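Local coordinates for cell wall surface anchor family protein (Streptococcus agalactiae serogroup V, PDB 3PF2), which forms the backbone of a type 1 pilus on the group B streptococcal surface as its major pilin, here as a calcium-binding C-terminal fragment of Ig-like domains, at residues 204-207 against 208-212; 212-216 against 217-221; 222-225 against 226-229; 296-299 against 300-303. All coordinates share one frame; numbering follows the deposited sequence.

Contact 1: residues 204-207 against 208-212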
# COMPACT_ATOMS: atom_id res chain seq x y z
N LEU A 204 -17.10 2.88 -14.42
CA LEU A 204 -16.18 1.85 -13.90
C LEU A 204 -16.77 1.20 -12.66
O LEU A 204 -17.13 1.89 -11.68
CB LEU A 204 -14.81 2.46 -13.59
CG LEU A 204 -13.81 1.54 -12.86
CD1 LEU A 204 -13.28 0.40 -13.74
CD2 LEU A 204 -12.66 2.37 -12.29
N LEU A 205 -16.86 -0.14 -12.71
CA LEU A 205 -17.49 -0.93 -11.64
C LEU A 205 -16.57 -2.04 -11.12
O LEU A 205 -15.73 -2.56 -11.85
CB LEU A 205 -18.77 -1.59 -12.18
CG LEU A 205 -19.78 -0.73 -12.97
CD1 LEU A 205 -20.89 -1.61 -13.52
CD2 LEU A 205 -20.35 0.39 -12.11
N ALA A 206 -16.77 -2.41 -9.86
CA ALA A 206 -16.19 -3.64 -9.33
C ALA A 206 -16.90 -4.85 -9.94
O ALA A 206 -17.91 -4.69 -10.64
CB ALA A 206 -16.33 -3.67 -7.82
N SER A 207 -16.38 -6.04 -9.68
CA SER A 207 -16.93 -7.27 -10.25
C SER A 207 -18.39 -7.49 -9.82
O SER A 207 -19.18 -8.06 -10.58
CB SER A 207 -16.07 -8.49 -9.90
OG SER A 207 -16.11 -8.75 -8.52
N ASP A 208 -18.72 -6.99 -8.63
CA ASP A 208 -20.06 -7.12 -8.05
C ASP A 208 -21.02 -6.01 -8.50
O ASP A 208 -22.13 -5.90 -7.97
CB ASP A 208 -19.98 -7.22 -6.51
CG ASP A 208 -19.63 -5.90 -5.83
OD1 ASP A 208 -19.27 -4.90 -6.49
OD2 ASP A 208 -19.71 -5.85 -4.58
N GLY A 209 -20.58 -5.21 -9.46
CA GLY A 209 -21.41 -4.17 -10.06
C GLY A 209 -21.46 -2.86 -9.30
O GLY A 209 -22.11 -1.92 -9.72
N THR A 210 -20.75 -2.79 -8.18
CA THR A 210 -20.72 -1.57 -7.40
C THR A 210 -19.70 -0.59 -8.00
O THR A 210 -18.61 -1.00 -8.43
CB THR A 210 -20.50 -1.88 -5.89
OG1 THR A 210 -21.09 -0.84 -5.11
CG2 THR A 210 -19.04 -1.99 -5.54
N ALA A 211 -20.06 0.69 -8.04
CA ALA A 211 -19.21 1.69 -8.66
C ALA A 211 -17.93 1.90 -7.88
O ALA A 211 -17.94 1.93 -6.64
CB ALA A 211 -19.95 3.01 -8.81
N VAL A 212 -16.84 2.02 -8.62
CA VAL A 212 -15.59 2.50 -8.05
C VAL A 212 -15.67 4.03 -7.97
O VAL A 212 -16.03 4.70 -8.95
CB VAL A 212 -14.39 2.06 -8.91
CG1 VAL A 212 -13.07 2.36 -8.20
CG2 VAL A 212 -14.50 0.56 -9.25
O HOH W 1 -16.60 -7.06 -6.46
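A chi1 of 172° swings the isobutyl group of Leu204 to the carbonyl side of its own backbone, where it meets the side chain of Val212 on one face of a tight reversal, CG of Leu204 lying 3.8 Å from CG2 of Val212. The same methyl of Val212 also rests against the backbone of Leu205 and Ala206. Leu205 reaches the other way: its CD2 packs on Gly209 O and on CA and CB of Ala211.

The reversal itself is a type I beta turn from Ala206 to Gly209 followed by a G1-type bulge at Gly209. Gly209 N closes the turn on Ala206 O at 3.0 Å; the donor stands well above the carbonyl plane. The positive phi of Gly209 (84°) suits the bulge position and lets Thr210 O meet Ala206 N in a short, nearly straight bond of 2.7 Å. Val212 N reaches Leu204 O at 3.1 Å, so that Leu205 and Ala211 form a single beta bridge between them. Asp208 closes an Asx turn inside this loop: its OD1 accepts from Thr210 N at 3.1 Å, met from above the carboxylate plane, and also touches CB of Ala206. On the outer side a water joins Ser207 OG to Asp208 N.

The turn follows strand 201-206 of the prealbumin-like domain, where Leu205 pairs with Lys269 of strand 266-274, whose NZ also binds Ser207 O, while Leu204 and Val212 both lean on Ile238 just before strand 239-241.

Contact 2: residues 212-216 against 217-221; sequences VKWTD and ALIKA
The indole of Trp214 and the side chain of Ile219 cross at about a right angle, with CG1 of Ile219 3.6 Å from CE3 of Trp214 in an oblique approach to the ring. Leu218 meets the same six-membered ring differently: its carbonyl O lies at the ring edge, near the ring plane and 3.7 Å from CZ3 of Trp214, while its CB touches CE3. Trp214 thus lies against the first turn of the helix through the CE3-CZ3 side of its six-membered ring, with its CB also near Ile219.

Thr215 is the N-cap. Its OG1 sits between the backbone N and the carbonyl carbon (chi1 59°), which places it where it can accept from Leu218 N at 3.2 Å, and CB of Leu218 packs against the same oxygen. The first helical backbone bonds follow: Ile219 N to Thr215 O at 2.9 Å, and Lys220 N to Asp216 O at 3.1 Å. CG1 and CD1 of Ile219 also cover Thr215 O. Thr215 N is buried without a partner.

Asp216 OD1 bonds to Thr234 OG1. The preceding loop is tied by Trp214 to the backbone of Gly235 and Gln236, and the indole also touches Ala232 and Ile238, placing the start of helix 216-221 beside the loop that leads into strand 239-241.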
# COMPACT_ATOMS: atom_id res chain seq x y z
N VAL A 212 -16.84 2.02 -8.62
CA VAL A 212 -15.59 2.50 -8.05
C VAL A 212 -15.67 4.03 -7.97
O VAL A 212 -16.03 4.70 -8.95
CB VAL A 212 -14.39 2.06 -8.91
CG1 VAL A 212 -13.07 2.36 -8.20
CG2 VAL A 212 -14.50 0.56 -9.25
N LYS A 213 -15.35 4.57 -6.80
CA LYS A 213 -15.49 6.01 -6.58
C LYS A 213 -14.15 6.71 -6.63
O LYS A 213 -13.11 6.13 -6.25
CB LYS A 213 -16.17 6.29 -5.24
CG LYS A 213 -17.67 5.96 -5.23
CD LYS A 213 -18.30 6.23 -3.85
CE LYS A 213 -17.76 5.31 -2.77
NZ LYS A 213 -18.10 5.82 -1.42
N TRP A 214 -14.17 7.96 -7.09
CA TRP A 214 -13.01 8.83 -7.05
C TRP A 214 -12.65 9.17 -5.62
O TRP A 214 -13.53 9.38 -4.76
CB TRP A 214 -13.25 10.15 -7.78
CG TRP A 214 -13.27 10.08 -9.27
CD1 TRP A 214 -14.33 10.37 -10.08
CD2 TRP A 214 -12.18 9.72 -10.15
NE1 TRP A 214 -13.98 10.21 -11.40
CE2 TRP A 214 -12.67 9.80 -11.47
CE3 TRP A 214 -10.86 9.32 -9.94
CZ2 TRP A 214 -11.87 9.51 -12.59
CZ3 TRP A 214 -10.06 9.02 -11.06
CH2 TRP A 214 -10.58 9.13 -12.36
N THR A 215 -11.35 9.21 -5.37
CA THR A 215 -10.80 9.89 -4.21
C THR A 215 -9.79 10.92 -4.71
O THR A 215 -9.37 10.88 -5.88
CB THR A 215 -10.09 8.91 -3.27
OG1 THR A 215 -9.03 8.26 -3.99
CG2 THR A 215 -11.05 7.87 -2.71
N ASP A 216 -9.38 11.83 -3.83
CA ASP A 216 -8.31 12.77 -4.17
C ASP A 216 -7.06 12.06 -4.70
O ASP A 216 -6.45 12.50 -5.69
CB ASP A 216 -7.95 13.63 -2.94
CG ASP A 216 -9.03 14.64 -2.59
OD1 ASP A 216 -9.93 14.91 -3.42
OD2 ASP A 216 -8.98 15.19 -1.47
N ALA A 217 -6.69 10.95 -4.07
CA ALA A 217 -5.49 10.19 -4.49
C ALA A 217 -5.64 9.53 -5.88
O ALA A 217 -4.69 9.52 -6.67
CB ALA A 217 -5.15 9.15 -3.45
N LEU A 218 -6.82 8.98 -6.16
CA LEU A 218 -7.07 8.37 -7.47
C LEU A 218 -7.10 9.43 -8.57
O LEU A 218 -6.62 9.19 -9.69
CB LEU A 218 -8.37 7.57 -7.47
CG LEU A 218 -8.23 6.06 -7.27
CD1 LEU A 218 -9.61 5.44 -7.21
CD2 LEU A 218 -7.37 5.42 -8.37
N ILE A 219 -7.66 10.60 -8.25
CA ILE A 219 -7.68 11.72 -9.18
C ILE A 219 -6.25 12.12 -9.56
O ILE A 219 -5.93 12.33 -10.74
CB ILE A 219 -8.48 12.91 -8.60
CG1 ILE A 219 -9.99 12.61 -8.63
CG2 ILE A 219 -8.18 14.20 -9.37
CD1 ILE A 219 -10.84 13.51 -7.75
N LYS A 220 -5.37 12.17 -8.56
CA LYS A 220 -3.97 12.52 -8.77
C LYS A 220 -3.22 11.51 -9.64
O LYS A 220 -2.25 11.86 -10.30
CB LYS A 220 -3.27 12.72 -7.42
CG LYS A 220 -2.09 13.68 -7.46
CD LYS A 220 -1.70 14.08 -6.04
CE LYS A 220 -0.48 15.00 -6.03
NZ LYS A 220 0.09 15.10 -4.66
N ALA A 221 -3.71 10.26 -9.67
CA ALA A 221 -3.11 9.18 -10.45
C ALA A 221 -3.66 9.08 -11.89
O ALA A 221 -3.12 8.36 -12.73
CB ALA A 221 -3.32 7.83 -9.72

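Contact 3: residues 222-225 against 226-229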
# COMPACT_ATOMS: atom_id res chain seq x y z
N ASN A 222 -4.75 9.78 -12.14
CA ASN A 222 -5.38 9.76 -13.44
C ASN A 222 -5.57 11.19 -13.92
O ASN A 222 -6.68 11.72 -13.92
CB ASN A 222 -6.72 9.02 -13.35
CG ASN A 222 -6.55 7.53 -13.03
OD1 ASN A 222 -6.52 6.69 -13.94
ND2 ASN A 222 -6.45 7.19 -11.74
N THR A 223 -4.46 11.80 -14.33
CA THR A 223 -4.43 13.23 -14.68
C THR A 223 -4.82 13.55 -16.11
O THR A 223 -5.09 14.72 -16.43
CB THR A 223 -3.03 13.87 -14.43
OG1 THR A 223 -2.02 13.07 -15.06
CG2 THR A 223 -2.76 13.97 -12.94
N ASN A 224 -4.83 12.55 -16.99
CA ASN A 224 -5.17 12.79 -18.38
C ASN A 224 -6.67 12.99 -18.53
O ASN A 224 -7.44 12.02 -18.57
CB ASN A 224 -4.64 11.70 -19.31
CG ASN A 224 -4.84 12.03 -20.78
OD1 ASN A 224 -5.58 12.96 -21.13
ND2 ASN A 224 -4.18 11.29 -21.65
N LYS A 225 -7.09 14.26 -18.61
CA LYS A 225 -8.52 14.57 -18.68
C LYS A 225 -9.20 14.07 -19.95
O LYS A 225 -10.43 14.00 -20.00
CB LYS A 225 -8.78 16.07 -18.48
CG LYS A 225 -8.85 16.52 -17.04
CD LYS A 225 -9.16 18.02 -16.98
CE LYS A 225 -9.76 18.45 -15.65
NZ LYS A 225 -8.77 18.44 -14.54
N ASN A 226 -8.42 13.71 -20.97
CA ASN A 226 -8.99 13.14 -22.19
C ASN A 226 -9.66 11.80 -21.94
O ASN A 226 -10.52 11.38 -22.70
CB ASN A 226 -7.93 12.95 -23.28
CG ASN A 226 -7.31 14.26 -23.71
OD1 ASN A 226 -7.97 15.30 -23.75
ND2 ASN A 226 -6.02 14.22 -24.04
N TYR A 227 -9.24 11.14 -20.86
CA TYR A 227 -9.75 9.81 -20.55
C TYR A 227 -10.90 9.82 -19.55
O TYR A 227 -11.39 8.75 -19.18
CB TYR A 227 -8.63 8.92 -20.00
CG TYR A 227 -7.47 8.69 -20.94
CD1 TYR A 227 -7.59 8.89 -22.33
CD2 TYR A 227 -6.25 8.23 -20.44
CE1 TYR A 227 -6.52 8.65 -23.18
CE2 TYR A 227 -5.17 8.01 -21.28
CZ TYR A 227 -5.31 8.22 -22.64
OH TYR A 227 -4.25 7.98 -23.47
N ILE A 228 -11.31 11.00 -19.10
CA ILE A 228 -12.30 11.11 -18.03
C ILE A 228 -13.58 11.74 -18.56
O ILE A 228 -13.54 12.82 -19.15
CB ILE A 228 -11.73 11.94 -16.83
CG1 ILE A 228 -10.44 11.30 -16.30
CG2 ILE A 228 -12.77 12.06 -15.72
CD1 ILE A 228 -9.70 12.14 -15.29
N ALA A 229 -14.70 11.05 -18.36
CA ALA A 229 -16.01 11.58 -18.73
C ALA A 229 -16.46 12.60 -17.69
O ALA A 229 -16.69 12.26 -16.52
CB ALA A 229 -17.03 10.45 -18.86
O HOH W 2 -4.34 11.91 -24.47
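Over one face of the Tyr227 ring lies the side-chain amide of Asn224, its ND2 3.4 Å above the ring plane and offset toward the rim, nearest CZ and CE2. The amide and ring planes are 33° apart, so the group lies inclined over the ring. CG of Asn224 is anti to the backbone N (chi1 -173°), which places the amide over the Tyr227 ring and delivers OD1 to Asn226 N at 2.9 Å, an Asx turn with the donor above the amide plane.

The amide of Asn226 is turned 69° from that of Asn224, and a single water accepts from ND2 of both. The main chain makes a short 3-10 turn in the loop between helix 216-221 and strand 239-241: Tyr227 N bonds to Asn224 O at 3.0 Å, and Ile228 N to Lys225 O at 3.3 Å. Ile228 CD1 lies 3.3 Å from Asn222 O. Tyr227 packs on Phe248 and Glu249 of strand 247-253, its OH bonding to Thr247 OG1; Asn222 ND2 bonds to Leu218 O and its OD1 accepts from Lys251 N.

Asn224 therefore serves the turn through its carbonyl, OD1 and ND2. With OD1 bonded to Asn226 N, and ND2 lying over the ring while donating to the water, the rotation of its amide is probably well defined.

Contact 4: residues 296-299 against 300-303; sequences NTKP and TDIT
Ile302 packs back on Asn296 across two overlapping type I beta turns, 298-301 and 299-302, in the loop between strands 286-290 and 312-316 of the prealbumin-like domain. Backbone bonds close both. Asp301 N donates to Lys298 O at 3.1 Å, the donor standing above the carbonyl plane, and Ile302 N reaches Pro299 O in a weak bond of 3.4 Å. Lys148 NZ, from a distant part of the chain, binds both Pro299 O and Ile302 O, tying two carbonyls of the turn to one ammonium.

Van der Waals contacts join Ile302 to the backbone carbonyls. Its CG1 sits between the backbone N and the carbonyl carbon (chi1 66°), and so reaches Pro299, lying 3.5 Å from Pro299 O and also near Pro299 CA. CG2 faces Lys298 O, and Val145 lies against the same side chain.

Polar side chains line the outer surface. Thr300 OG1 donates to Asp301 OD1 from above the carboxylate plane. The aliphatic part of Lys298 runs obliquely past the other carboxylate oxygen, but Lys298 NZ stays 5.1 Å from Asp301 OD2, so at most a long-range attraction is likely. At the far end of Ile302, CD1 lies 3.6 Å from CG of Asn296.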
# COMPACT_ATOMS: atom_id res chain seq x y z
N ASN A 296 1.95 -2.23 -17.59
CA ASN A 296 3.35 -2.38 -17.98
C ASN A 296 3.66 -3.83 -18.29
O ASN A 296 3.26 -4.72 -17.55
CB ASN A 296 4.25 -1.93 -16.83
CG ASN A 296 3.98 -0.49 -16.41
OD1 ASN A 296 3.80 -0.20 -15.21
ND2 ASN A 296 3.97 0.41 -17.38
N THR A 297 4.41 -4.09 -19.36
CA THR A 297 4.74 -5.47 -19.70
C THR A 297 5.79 -6.03 -18.76
O THR A 297 5.77 -7.23 -18.46
CB THR A 297 5.26 -5.60 -21.15
OG1 THR A 297 6.45 -4.81 -21.30
CG2 THR A 297 4.19 -5.14 -22.16
N LYS A 298 6.68 -5.17 -18.28
CA LYS A 298 7.77 -5.62 -17.40
C LYS A 298 7.98 -4.71 -16.17
O LYS A 298 9.01 -4.05 -16.04
CB LYS A 298 9.05 -5.81 -18.23
CG LYS A 298 8.95 -6.92 -19.27
CD LYS A 298 10.30 -7.23 -19.95
CE LYS A 298 10.14 -8.33 -21.02
NZ LYS A 298 11.44 -8.72 -21.65
N PRO A 299 6.99 -4.69 -15.25
CA PRO A 299 7.09 -3.74 -14.13
C PRO A 299 8.27 -3.97 -13.21
O PRO A 299 8.72 -3.02 -12.58
CB PRO A 299 5.77 -3.95 -13.37
CG PRO A 299 5.30 -5.28 -13.79
CD PRO A 299 5.72 -5.43 -15.22
N THR A 300 8.78 -5.20 -13.14
CA THR A 300 9.89 -5.50 -12.23
C THR A 300 11.18 -4.83 -12.69
O THR A 300 12.10 -4.66 -11.90
CB THR A 300 10.18 -7.02 -12.11
OG1 THR A 300 10.57 -7.55 -13.38
CG2 THR A 300 8.96 -7.76 -11.59
N ASP A 301 11.22 -4.44 -13.96
CA ASP A 301 12.44 -3.90 -14.58
C ASP A 301 12.51 -2.37 -14.60
O ASP A 301 13.57 -1.80 -14.88
CB ASP A 301 12.58 -4.44 -16.02
CG ASP A 301 12.72 -5.96 -16.07
OD1 ASP A 301 13.01 -6.60 -15.05
OD2 ASP A 301 12.53 -6.52 -17.16
N ILE A 302 11.40 -1.71 -14.27
CA ILE A 302 11.26 -0.27 -14.51
C ILE A 302 11.05 0.54 -13.24
O ILE A 302 10.56 0.02 -12.23
CB ILE A 302 10.10 0.02 -15.52
CG1 ILE A 302 8.74 -0.37 -14.91
CG2 ILE A 302 10.36 -0.73 -16.84
CD1 ILE A 302 7.58 -0.30 -15.90
N THR A 303 11.40 1.83 -13.29
CA THR A 303 11.18 2.70 -12.13
C THR A 303 10.11 3.77 -12.36
O THR A 303 9.77 4.54 -11.45
CB THR A 303 12.51 3.34 -11.64
OG1 THR A 303 13.22 3.86 -12.76
CG2 THR A 303 13.36 2.30 -10.92

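Overall arrangement
All four are local contacts within the prealbumin-like domain, three turns and a helix N-cap, and lie away from the calcium sites. Contacts 1, 2 and 3 follow one another along the chain: contact 1 hands Val212 on to contact 2, their centres about 15 Å apart. Contact 3 comes next, its centre about 11 Å from that of contact 2, and the two touch through the indole of Trp214, whose CH2 lies 4.0 Å from Asn222 CB and whose CZ2 lies 4.1 Å from Ile228 CG2. Contact 4 comes much later in the sequence and stands apart, its nearest atoms about 11 Å from contact 2, 12 Å from contact 3 and 16 Å from contact 1.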